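Local coordinates for protein chitooligosaccharide oxidase (Gibberella zeae, PDB 6Y0R) that oxidises the C1 hydroxyl of chitooligosaccharides to the corresponding lactones, using a bicovalently bound FAD and reducing molecular oxygen to hydrogen peroxide, at residues Trp46-Gly50 / Glu60-Val66; Val85-Ser91 / His107-Asp113; Asp253-Phe257 / Pro295-Phe300. One frame throughout, in Å; residues are numbered along the deposited sequence.

Interactions 1 and 2 touch and share one small sheet: strands 63-65 and 108-111 are neighbours in it, a lysine of interaction 2 reaches a backbone oxygen of interaction 1, and the two centres lie about 8 Å apart. Both are largely buried, yet their chemistry differs. Interaction 1 lays a short helix on the sheet through an indole and an isoleucine, with polar bonds at its margin, whereas interaction 2 is built on backbone hydrogen bonds within the sheet and opens onto FAD. Interaction 3, with its centre about 49 Å from that of interaction 1, joins two helices of another part of the chain, where an apolar strip passes into a watery, charged rim.

Interaction 1 of 3, residues Trp46-Gly50 / Glu60-Val66; sequences WKEDG and EPAAIAV
Glu-60 OE2 accepts a hydrogen bond from the indole NE1 of Trp-46, 3.2 Å away, and a water lies within hydrogen-bonding reach of it as well, 3.0 Å from Glu-60 OE2 and 2.6 Å from Gly-50 O. The setting is the FAD-binding domain of the PCMH type, where the short helix 44-50 lies across strand 63-65 of a small mixed sheet, and Trp-46 and Gly-50 tie that helix to the residues leading into the strand. The indole bond is bent, 145° at the hydrogen. The oxygen stands somewhat out of the ring plane, and NE1 reaches it from above the carboxylate plane, with ring and carboxylate turned 50° apart.

The indole itself is the wedge of the contact. With CG anti to the backbone N of Trp-46 (chi1 -175°), the ring swings out from the helix and passes over Ile-64, whose CD1 sits over the centre of the six-membered ring, 3.6 Å from its centroid, in a CH-pi contact. Along the ring edge, Pro-61 O lies in plane, 3.3 Å from Trp-46 CZ2, while Pro-61 CD packs against the same carbon. Ile-64 is thereby shared: its CD1 also rests 3.8 Å from Gly-50 CA, and its CG2 meets Asp-49 CB.

The charge of Asp-49 is answered outside these segments, by a salt bridge from OD1 to Arg-114. Strand 63-65 has neighbours on both sides in the sheet: Asp-39 bonds to the backbone of Ile-64, and Met-109 to those of Ala-63 and Ala-65. At the far end of the contact, Val-66 CG2 approaches Asp-49 OD2 to 3.6 Å.

Interaction 2 of 3, residues Val85-Ser91 / His107-Asp113; sequences VAISAKS and HLMIELD. With FAD (flavin-adenine dinucleotide), chain B.
The adenosine and pyrophosphate end of the FAD pocket rests on this pair of parallel strands, 87-90 and 108-111. Ala-89 O accepts the ribose hydroxyl O2B at 2.6 Å. Just beyond, Ser-91 takes two parts of the cofactor at once: its backbone N donates to phosphate oxygen O2A, and its OG, held beside the backbone N by a chi1 of -70°, donates to adenine N7A at 2.7 Å. Leu-112 CD1 lies close to the adenine amino group N6A.

Five backbone bonds zip the strands together, running from Leu-108 N to Ala-86 O through to Leu-112 N to Lys-90 O. On one face Ile-87 CG2 packs against Ile-110 CD1, above helix 70-83. The other face is polar at both ends. There His-107 ND1 donates to Ser-88 OG at 2.8 Å, while Ala-86 CB sits over the imidazole centre, 3.4 Å from the centroid; Glu-104 takes the opposite nitrogen, so that the ring is fixed at both nitrogens as well as over a face.

Lys-90 NZ forms a salt bridge with Glu-111, its hydrogen bond to OE1 (2.8 Å) using the syn lone pair, and it also donates to Asp-49 O and to a water held by Ser-91 O and Glu-111 OE2. Its methylene CD passes Met-109 SD on the way. Because Glu-111 OE2 also accepts Asp-113 N, through its anti lone pair, the carboxylate is fixed in rotation. The end of strand 87-90 thus gives backbone groups to the FAD, in a parallel pair that belongs to the PCMH-type FAD-binding domain.

Interaction 3 of 3, residues Asp253-Phe257 / Pro295-Phe300; sequences DFQEF and PLVQKF
Both Phe-257 and Leu-296 carry CG anti to the backbone N (chi1 178° and -176°), and these torsions lay the phenyl ring of the one against the branched side chain of the other. The two side chains cross at about a right angle: Leu-296 CB stands over the centre of the ring, 4.0 Å from its centroid, a CH-pi contact. Leu-296 CD1 goes farther, reaching Phe-257 CB at 3.8 Å and the backbone of Phe-254. Pro-295 CB meets the ring at its edge, 4.1 Å from Phe-257 CE1.

At the other end of the strip Phe-300 CZ touches Phe-254 CB at 4.3 Å, and Leu-296 O, of the same helix as Phe-300, lies above one face of the Phe-300 ring, offset toward the rim.

The charged rim is more loosely made. Asp-253 CB and Lys-299 CB pack 4.0 Å apart, but their charged ends do not touch; waters mediate instead. One joins Asp-253 OD2 to Lys-299 O, and another donates to Asp-253 OD1 and makes a weak bond with Lys-299 NZ, while Gln-249 also donates to OD1.

The segments run antiparallel, 160° apart, with axes about 10.1 Å from each other. Helix 247-260 carries Phe-254 onto Met-267, Met-269, Met-376 and Ile-378 of strands 265-272 and 371-378, so it lies on the seven-stranded antiparallel sheet, with helix 286-300 alongside and its Phe-300 edge-to-face with Trp-242.

Interaction 1 of 3, residues Trp46-Gly50 / Glu60-Val66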
loop_
_atom_site.group_PDB
_atom_site.type_symbol
_atom_site.label_atom_id
_atom_site.label_comp_id
_atom_site.label_asym_id
_atom_site.label_seq_id
_atom_site.Cartn_x
_atom_site.Cartn_y
_atom_site.Cartn_z
ATOM N N TRP A 46 -6.276 -5.408 24.653
ATOM C CA TRP A 46 -7.114 -5.844 23.512
ATOM C C TRP A 46 -7.592 -4.635 22.696
ATOM O O TRP A 46 -7.529 -4.714 21.466
ATOM C CB TRP A 46 -8.311 -6.666 23.994
ATOM C CG TRP A 46 -9.144 -7.246 22.892
ATOM C CD1 TRP A 46 -10.080 -6.620 22.119
ATOM C CD2 TRP A 46 -9.118 -8.616 22.462
ATOM N NE1 TRP A 46 -10.640 -7.506 21.241
ATOM C CE2 TRP A 46 -10.042 -8.731 21.400
ATOM C CE3 TRP A 46 -8.383 -9.749 22.845
ATOM C CZ2 TRP A 46 -10.293 -9.951 20.766
ATOM C CZ3 TRP A 46 -8.621 -10.944 22.198
ATOM C CH2 TRP A 46 -9.555 -11.041 21.165
ATOM N N LYS A 47 -8.087 -3.580 23.331
ATOM C CA LYS A 47 -8.534 -2.345 22.633
ATOM C C LYS A 47 -7.337 -1.698 21.928
ATOM O O LYS A 47 -7.507 -1.230 20.792
ATOM C CB LYS A 47 -9.213 -1.373 23.591
ATOM C CG LYS A 47 -10.509 -1.920 24.166
ATOM C CD LYS A 47 -11.534 -0.860 24.491
ATOM C CE LYS A 47 -12.797 -1.456 25.075
ATOM N NZ LYS A 47 -13.083 -0.896 26.417
ATOM N N GLU A 48 -6.179 -1.673 22.571
ATOM C CA GLU A 48 -4.954 -1.060 21.989
ATOM C C GLU A 48 -4.552 -1.782 20.678
ATOM O O GLU A 48 -4.235 -1.101 19.685
ATOM C CB GLU A 48 -3.872 -1.099 23.066
ATOM C CG GLU A 48 -2.553 -0.535 22.624
ATOM C CD GLU A 48 -1.520 -0.454 23.724
ATOM O OE1 GLU A 48 -1.291 0.653 24.203
ATOM O OE2 GLU A 48 -0.966 -1.501 24.099
ATOM N N ASP A 49 -4.557 -3.112 20.656
ATOM C CA ASP A 49 -4.116 -3.906 19.474
ATOM C C ASP A 49 -5.295 -4.245 18.557
ATOM O O ASP A 49 -5.047 -4.603 17.389
ATOM C CB ASP A 49 -3.415 -5.183 19.935
ATOM C CG ASP A 49 -2.193 -4.879 20.785
ATOM O OD1 ASP A 49 -1.491 -3.890 20.467
ATOM O OD2 ASP A 49 -1.929 -5.659 21.743
ATOM N N GLY A 50 -6.528 -4.189 19.061
ATOM C CA GLY A 50 -7.690 -4.844 18.442
ATOM C C GLY A 50 -8.708 -3.864 17.918
ATOM O O GLY A 50 -9.828 -4.296 17.615
ATOM N N GLU A 60 -13.593 -8.428 15.591
ATOM C CA GLU A 60 -13.313 -9.067 16.891
ATOM C C GLU A 60 -12.598 -10.382 16.626
ATOM O O GLU A 60 -13.226 -11.385 16.279
ATOM C CB GLU A 60 -14.617 -9.255 17.659
ATOM C CG GLU A 60 -14.385 -9.944 18.998
ATOM C CD GLU A 60 -13.899 -9.048 20.128
ATOM O OE1 GLU A 60 -13.933 -9.505 21.329
ATOM O OE2 GLU A 60 -13.459 -7.911 19.832
ATOM N N PRO A 61 -11.263 -10.419 16.783
ATOM C CA PRO A 61 -10.512 -11.665 16.714
ATOM C C PRO A 61 -10.983 -12.682 17.782
ATOM O O PRO A 61 -11.549 -12.255 18.786
ATOM C CB PRO A 61 -9.063 -11.265 16.941
ATOM C CG PRO A 61 -9.037 -9.768 16.602
ATOM C CD PRO A 61 -10.396 -9.237 16.974
ATOM N N ALA A 62 -10.720 -13.958 17.523
ATOM C CA ALA A 62 -10.825 -15.031 18.543
ATOM C C ALA A 62 -9.763 -14.852 19.628
ATOM O O ALA A 62 -10.048 -15.178 20.796
ATOM C CB ALA A 62 -10.736 -16.379 17.876
ATOM N N ALA A 63 -8.577 -14.353 19.278
ATOM C CA ALA A 63 -7.402 -14.236 20.148
ATOM C C ALA A 63 -6.468 -13.230 19.500
ATOM O O ALA A 63 -6.454 -13.141 18.237
ATOM C CB ALA A 63 -6.730 -15.575 20.335
ATOM N N ILE A 64 -5.715 -12.518 20.325
ATOM C CA ILE A 64 -4.655 -11.619 19.817
ATOM C C ILE A 64 -3.348 -12.061 20.448
ATOM O O ILE A 64 -3.195 -11.867 21.688
ATOM C CB ILE A 64 -4.985 -10.146 20.101
ATOM C CG1 ILE A 64 -6.339 -9.725 19.550
ATOM C CG2 ILE A 64 -3.856 -9.282 19.582
ATOM C CD1 ILE A 64 -6.713 -8.270 19.804
ATOM N N ALA A 65 -2.450 -12.631 19.659
ATOM C CA ALA A 65 -1.077 -12.967 20.086
ATOM C C ALA A 65 -0.204 -11.715 19.899
ATOM O O ALA A 65 -0.377 -11.001 18.872
ATOM C CB ALA A 65 -0.518 -14.135 19.323
ATOM N N VAL A 66 0.683 -11.435 20.862
ATOM C CA VAL A 66 1.541 -10.224 20.845
ATOM C C VAL A 66 2.988 -10.647 21.015
ATOM O O VAL A 66 3.655 -10.354 22.014
ATOM C CB VAL A 66 1.088 -9.161 21.850
ATOM C CG1 VAL A 66 1.845 -7.873 21.586
ATOM C CG2 VAL A 66 -0.401 -8.885 21.800
HETATM O O HOH W 1 -11.467 -6.089 18.632
#

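Interaction 2 of 3, residues Val85-Ser91 / His107-Asp113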
loop_
_atom_site.group_PDB
_atom_site.type_symbol
_atom_site.label_atom_id
_atom_site.label_comp_id
_atom_site.label_asym_id
_atom_site.label_seq_id
_atom_site.Cartn_x
_atom_site.Cartn_y
_atom_site.Cartn_z
ATOM N N VAL A 85 -7.981 -22.686 13.265
ATOM C CA VAL A 85 -8.489 -21.277 13.248
ATOM C C VAL A 85 -7.707 -20.497 12.176
ATOM O O VAL A 85 -6.488 -20.656 12.064
ATOM C CB VAL A 85 -8.469 -20.566 14.610
ATOM C CG1 VAL A 85 -9.082 -21.442 15.702
ATOM C CG2 VAL A 85 -7.081 -20.109 15.002
ATOM N N ALA A 86 -8.425 -19.684 11.416
ATOM C CA ALA A 86 -7.831 -18.758 10.427
ATOM C C ALA A 86 -6.872 -17.841 11.185
ATOM O O ALA A 86 -7.186 -17.438 12.300
ATOM C CB ALA A 86 -8.898 -17.992 9.679
ATOM N N ILE A 87 -5.769 -17.523 10.535
ATOM C CA ILE A 87 -4.653 -16.742 11.121
ATOM C C ILE A 87 -4.448 -15.531 10.213
ATOM O O ILE A 87 -4.316 -15.740 9.013
ATOM C CB ILE A 87 -3.367 -17.560 11.232
ATOM C CG1 ILE A 87 -3.611 -18.876 12.000
ATOM C CG2 ILE A 87 -2.261 -16.709 11.866
ATOM C CD1 ILE A 87 -2.492 -19.823 11.902
ATOM N N SER A 88 -4.305 -14.367 10.831
ATOM C CA SER A 88 -4.025 -13.085 10.140
ATOM C C SER A 88 -2.926 -12.370 10.911
ATOM O O SER A 88 -3.051 -12.252 12.161
ATOM C CB SER A 88 -5.255 -12.244 10.068
ATOM O OG SER A 88 -6.249 -12.853 9.248
ATOM N N ALA A 89 -1.908 -11.928 10.205
ATOM C CA ALA A 89 -0.847 -11.089 10.794
ATOM C C ALA A 89 -1.256 -9.622 10.620
ATOM O O ALA A 89 -1.728 -9.253 9.524
ATOM C CB ALA A 89 0.481 -11.346 10.176
ATOM N N LYS A 90 -1.001 -8.814 11.648
ATOM C CA LYS A 90 -1.241 -7.346 11.608
ATOM C C LYS A 90 0.104 -6.685 11.946
ATOM O O LYS A 90 0.605 -6.890 13.080
ATOM C CB LYS A 90 -2.409 -6.918 12.493
ATOM C CG LYS A 90 -2.783 -5.446 12.404
ATOM C CD LYS A 90 -4.188 -5.139 12.827
ATOM C CE LYS A 90 -4.339 -3.902 13.688
ATOM N NZ LYS A 90 -3.752 -3.984 15.044
ATOM N N SER A 91 0.631 -5.881 11.032
ATOM C CA SER A 91 1.903 -5.124 11.221
ATOM C C SER A 91 1.540 -3.693 11.675
ATOM O O SER A 91 1.433 -3.442 12.894
ATOM C CB SER A 91 2.778 -5.157 10.029
ATOM O OG SER A 91 3.333 -6.443 9.806
ATOM N N HIS A 107 -10.659 -14.665 13.814
ATOM C CA HIS A 107 -9.308 -15.156 13.489
ATOM C C HIS A 107 -8.430 -15.157 14.738
ATOM O O HIS A 107 -8.739 -14.371 15.667
ATOM C CB HIS A 107 -8.639 -14.294 12.401
ATOM C CG HIS A 107 -9.243 -14.500 11.053
ATOM N ND1 HIS A 107 -8.474 -14.414 9.884
ATOM C CD2 HIS A 107 -10.502 -14.851 10.673
ATOM C CE1 HIS A 107 -9.286 -14.646 8.866
ATOM N NE2 HIS A 107 -10.521 -14.908 9.320
ATOM N N LEU A 108 -7.354 -15.915 14.679
ATOM C CA LEU A 108 -6.166 -15.696 15.530
ATOM C C LEU A 108 -5.429 -14.539 14.873
ATOM O O LEU A 108 -4.925 -14.747 13.757
ATOM C CB LEU A 108 -5.298 -16.944 15.621
ATOM C CG LEU A 108 -3.899 -16.735 16.224
ATOM C CD1 LEU A 108 -3.982 -16.067 17.576
ATOM C CD2 LEU A 108 -3.146 -18.052 16.314
ATOM N N MET A 109 -5.414 -13.386 15.529
ATOM C CA MET A 109 -4.636 -12.240 15.006
ATOM C C MET A 109 -3.251 -12.176 15.680
ATOM O O MET A 109 -3.142 -12.252 16.946
ATOM C CB MET A 109 -5.386 -10.916 15.143
ATOM C CG MET A 109 -4.668 -9.749 14.425
ATOM S SD MET A 109 -5.668 -8.275 14.444
ATOM C CE MET A 109 -5.458 -7.808 16.171
ATOM N N ILE A 110 -2.223 -12.119 14.872
ATOM C CA ILE A 110 -0.820 -12.041 15.359
ATOM C C ILE A 110 -0.399 -10.589 15.162
ATOM O O ILE A 110 -0.135 -10.180 13.992
ATOM C CB ILE A 110 0.081 -13.085 14.704
ATOM C CG1 ILE A 110 -0.487 -14.510 14.920
ATOM C CG2 ILE A 110 1.499 -12.957 15.236
ATOM C CD1 ILE A 110 0.315 -15.605 14.311
ATOM N N GLU A 111 -0.415 -9.849 16.276
ATOM C CA GLU A 111 -0.001 -8.425 16.333
ATOM C C GLU A 111 1.524 -8.384 16.271
ATOM O O GLU A 111 2.187 -8.988 17.131
ATOM C CB GLU A 111 -0.546 -7.773 17.601
ATOM C CG GLU A 111 -0.029 -6.365 17.805
ATOM C CD GLU A 111 -0.547 -5.409 16.731
ATOM O OE1 GLU A 111 -1.800 -5.348 16.525
ATOM O OE2 GLU A 111 0.307 -4.813 16.042
ATOM N N LEU A 112 2.118 -7.699 15.301
ATOM C CA LEU A 112 3.599 -7.694 15.117
ATOM C C LEU A 112 4.238 -6.347 15.516
ATOM O O LEU A 112 5.449 -6.240 15.366
ATOM C CB LEU A 112 3.978 -8.044 13.672
ATOM C CG LEU A 112 3.522 -9.426 13.207
ATOM C CD1 LEU A 112 3.698 -9.603 11.715
ATOM C CD2 LEU A 112 4.268 -10.513 13.984
ATOM N N ASP A 113 3.474 -5.358 15.936
ATOM C CA ASP A 113 4.027 -3.984 16.096
ATOM C C ASP A 113 4.939 -3.872 17.337
ATOM O O ASP A 113 5.548 -2.789 17.463
ATOM C CB ASP A 113 2.983 -2.869 16.061
ATOM C CG ASP A 113 2.027 -2.729 17.229
ATOM O OD1 ASP A 113 2.216 -3.455 18.251
ATOM O OD2 ASP A 113 1.062 -1.921 17.108
HETATM P PA FAD B . -2.044 -4.308 8.101
HETATM O O1A FAD B . -3.481 -3.999 8.214
HETATM O O2A FAD B . -1.267 -4.671 9.302
HETATM O O5B FAD B . -1.804 -5.454 7.022
HETATM C C5B FAD B . -2.185 -5.302 5.653
HETATM C C4B FAD B . -2.286 -6.671 5.005
HETATM O O4B FAD B . -0.980 -7.302 5.004
HETATM C C3B FAD B . -3.203 -7.709 5.683
HETATM O O3B FAD B . -3.682 -8.666 4.728
HETATM C C2B FAD B . -2.252 -8.395 6.653
HETATM O O2B FAD B . -2.693 -9.675 7.114
HETATM C C1B FAD B . -1.002 -8.467 5.820
HETATM N N9A FAD B . 0.236 -8.515 6.583
HETATM C C8A FAD B . 0.751 -7.504 7.350
HETATM N N7A FAD B . 1.896 -7.842 7.932
HETATM C C5A FAD B . 2.122 -9.150 7.520
HETATM C C6A FAD B . 3.156 -10.065 7.798
HETATM N N6A FAD B . 4.201 -9.732 8.560
HETATM N N1A FAD B . 3.080 -11.314 7.260
HETATM C C2A FAD B . 1.994 -11.600 6.515
HETATM N N3A FAD B . 0.973 -10.812 6.166
HETATM C C4A FAD B . 1.089 -9.585 6.708
HETATM N N1 FAD B . 0.086 2.787 0.280
HETATM C C2 FAD B . 0.994 3.125 -0.648
HETATM O O2 FAD B . 1.387 2.269 -1.521
HETATM N N3 FAD B . 1.531 4.381 -0.638
HETATM C C4 FAD B . 1.184 5.356 0.282
HETATM O O4 FAD B . 1.721 6.477 0.246
HETATM C C4X FAD B . 0.236 5.021 1.279
HETATM N N5 FAD B . -0.077 5.918 2.217
HETATM C C5X FAD B . -0.898 5.511 3.246
HETATM C C6 FAD B . -1.189 6.419 4.299
HETATM C C7 FAD B . -2.028 6.054 5.339
HETATM C C7M FAD B . -2.358 7.037 6.446
HETATM C C8 FAD B . -2.567 4.703 5.389
HETATM C C8M FAD B . -3.392 4.186 6.551
HETATM C C9 FAD B . -2.300 3.833 4.311
HETATM C C9A FAD B . -1.481 4.219 3.241
HETATM N N10 FAD B . -1.189 3.322 2.199
HETATM C C10 FAD B . -0.286 3.680 1.192
HETATM C "C1'" FAD B . -1.790 1.986 2.137
HETATM C "C2'" FAD B . -0.888 0.940 2.796
HETATM O "O2'" FAD B . 0.207 0.606 1.941
HETATM C "C3'" FAD B . -1.725 -0.282 3.073
HETATM O "O3'" FAD B . -2.777 0.149 3.966
HETATM C "C4'" FAD B . -0.863 -1.385 3.690
HETATM O "O4'" FAD B . -1.392 -2.692 3.404
HETATM C "C5'" FAD B . -0.778 -1.173 5.175
HETATM O "O5'" FAD B . 0.181 -2.068 5.770
HETATM P P FAD B . 0.069 -2.318 7.331
HETATM O O1P FAD B . 1.152 -3.249 7.733
HETATM O O2P FAD B . -0.062 -1.048 8.089
HETATM O O3P FAD B . -1.400 -2.996 7.419
HETATM O O HOH W 2 -0.873 -3.021 14.364
#

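Interaction 3 of 3, residues Asp253-Phe257 / Pro295-Phe300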
loop_
_atom_site.group_PDB
_atom_site.type_symbol
_atom_site.label_atom_id
_atom_site.label_comp_id
_atom_site.label_asym_id
_atom_site.label_seq_id
_atom_site.Cartn_x
_atom_site.Cartn_y
_atom_site.Cartn_z
ATOM N N ASP A 253 -2.691 15.842 -21.032
ATOM C CA ASP A 253 -1.334 16.409 -21.183
ATOM C C ASP A 253 -0.459 15.970 -20.016
ATOM O O ASP A 253 0.707 15.625 -20.229
ATOM C CB ASP A 253 -1.354 17.919 -21.247
ATOM C CG ASP A 253 -1.921 18.461 -22.550
ATOM O OD1 ASP A 253 -1.975 17.685 -23.556
ATOM O OD2 ASP A 253 -2.317 19.645 -22.526
ATOM N N PHE A 254 -1.040 15.894 -18.822
ATOM C CA PHE A 254 -0.329 15.362 -17.639
ATOM C C PHE A 254 0.125 13.932 -17.920
ATOM O O PHE A 254 1.284 13.552 -17.714
ATOM C CB PHE A 254 -1.269 15.438 -16.432
ATOM C CG PHE A 254 -0.705 14.979 -15.108
ATOM C CD1 PHE A 254 0.225 15.729 -14.419
ATOM C CD2 PHE A 254 -1.136 13.795 -14.551
ATOM C CE1 PHE A 254 0.713 15.295 -13.195
ATOM C CE2 PHE A 254 -0.655 13.363 -13.319
ATOM C CZ PHE A 254 0.291 14.107 -12.650
ATOM N N GLN A 255 -0.819 13.074 -18.319
ATOM C CA GLN A 255 -0.504 11.675 -18.654
ATOM C C GLN A 255 0.606 11.588 -19.726
ATOM O O GLN A 255 1.528 10.778 -19.566
ATOM C CB GLN A 255 -1.780 10.999 -19.126
ATOM C CG GLN A 255 -1.510 9.682 -19.817
ATOM C CD GLN A 255 -2.749 9.095 -20.441
ATOM O OE1 GLN A 255 -3.067 9.331 -21.621
ATOM N NE2 GLN A 255 -3.502 8.399 -19.637
ATOM N N GLU A 256 0.465 12.318 -20.828
ATOM C CA GLU A 256 1.432 12.228 -21.963
ATOM C C GLU A 256 2.808 12.687 -21.503
ATOM O O GLU A 256 3.813 12.088 -21.952
ATOM C CB GLU A 256 0.947 13.063 -23.143
ATOM C CG GLU A 256 -0.315 12.488 -23.764
ATOM C CD GLU A 256 -0.204 11.027 -24.148
ATOM O OE1 GLU A 256 -0.871 10.188 -23.529
ATOM O OE2 GLU A 256 0.567 10.719 -25.062
ATOM N N PHE A 257 2.891 13.745 -20.680
ATOM C CA PHE A 257 4.175 14.194 -20.099
ATOM C C PHE A 257 4.771 13.051 -19.285
ATOM O O PHE A 257 5.953 12.752 -19.359
ATOM C CB PHE A 257 3.995 15.464 -19.272
ATOM C CG PHE A 257 5.252 15.958 -18.618
ATOM C CD1 PHE A 257 6.125 16.801 -19.303
ATOM C CD2 PHE A 257 5.552 15.614 -17.325
ATOM C CE1 PHE A 257 7.285 17.248 -18.697
ATOM C CE2 PHE A 257 6.704 16.077 -16.711
ATOM C CZ PHE A 257 7.566 16.913 -17.387
ATOM N N PRO A 295 8.020 22.017 -19.888
ATOM C CA PRO A 295 7.077 21.581 -20.927
ATOM C C PRO A 295 5.640 21.345 -20.450
ATOM O O PRO A 295 4.685 21.600 -21.188
ATOM C CB PRO A 295 7.681 20.265 -21.445
ATOM C CG PRO A 295 9.137 20.385 -21.088
ATOM C CD PRO A 295 9.182 21.127 -19.767
ATOM N N LEU A 296 5.483 20.802 -19.245
ATOM C CA LEU A 296 4.131 20.588 -18.688
ATOM C C LEU A 296 3.496 21.923 -18.336
ATOM O O LEU A 296 2.334 22.145 -18.667
ATOM C CB LEU A 296 4.239 19.730 -17.430
ATOM C CG LEU A 296 2.886 19.375 -16.841
ATOM C CD1 LEU A 296 2.147 18.485 -17.799
ATOM C CD2 LEU A 296 3.092 18.730 -15.472
ATOM N N VAL A 297 4.248 22.817 -17.718
ATOM C CA VAL A 297 3.758 24.194 -17.439
ATOM C C VAL A 297 3.271 24.820 -18.750
ATOM O O VAL A 297 2.157 25.402 -18.784
ATOM C CB VAL A 297 4.872 24.998 -16.763
ATOM C CG1 VAL A 297 4.554 26.470 -16.713
ATOM C CG2 VAL A 297 5.213 24.401 -15.409
ATOM N N GLN A 298 4.044 24.690 -19.828
ATOM C CA GLN A 298 3.678 25.272 -21.144
ATOM C C GLN A 298 2.434 24.578 -21.708
ATOM O O GLN A 298 1.627 25.231 -22.373
ATOM C CB GLN A 298 4.873 25.235 -22.102
ATOM C CG GLN A 298 5.901 26.309 -21.785
ATOM C CD GLN A 298 6.433 26.998 -23.029
ATOM O OE1 GLN A 298 5.784 27.038 -24.065
ATOM N NE2 GLN A 298 7.649 27.513 -22.943
ATOM N N LYS A 299 2.225 23.285 -21.459
ATOM C CA LYS A 299 0.992 22.622 -21.913
ATOM C C LYS A 299 -0.227 23.282 -21.244
ATOM O O LYS A 299 -1.275 23.423 -21.878
ATOM C CB LYS A 299 1.036 21.114 -21.611
ATOM C CG LYS A 299 1.968 20.304 -22.502
ATOM C CD LYS A 299 1.472 20.320 -23.923
ATOM C CE LYS A 299 2.370 19.592 -24.889
ATOM N NZ LYS A 299 1.642 19.341 -26.157
ATOM N N PHE A 300 -0.150 23.549 -19.946
ATOM C CA PHE A 300 -1.312 24.007 -19.155
ATOM C C PHE A 300 -1.632 25.493 -19.406
ATOM O O PHE A 300 -2.809 25.806 -19.677
ATOM C CB PHE A 300 -1.041 23.766 -17.672
ATOM C CG PHE A 300 -0.945 22.328 -17.221
ATOM C CD1 PHE A 300 -1.439 21.263 -17.979
ATOM C CD2 PHE A 300 -0.412 22.075 -15.973
ATOM C CE1 PHE A 300 -1.354 19.969 -17.472
ATOM C CE2 PHE A 300 -0.316 20.782 -15.487
ATOM C CZ PHE A 300 -0.829 19.747 -16.227
HETATM O O HOH W 3 -3.782 21.578 -21.401
HETATM O O HOH W 4 -1.577 18.571 -26.152
#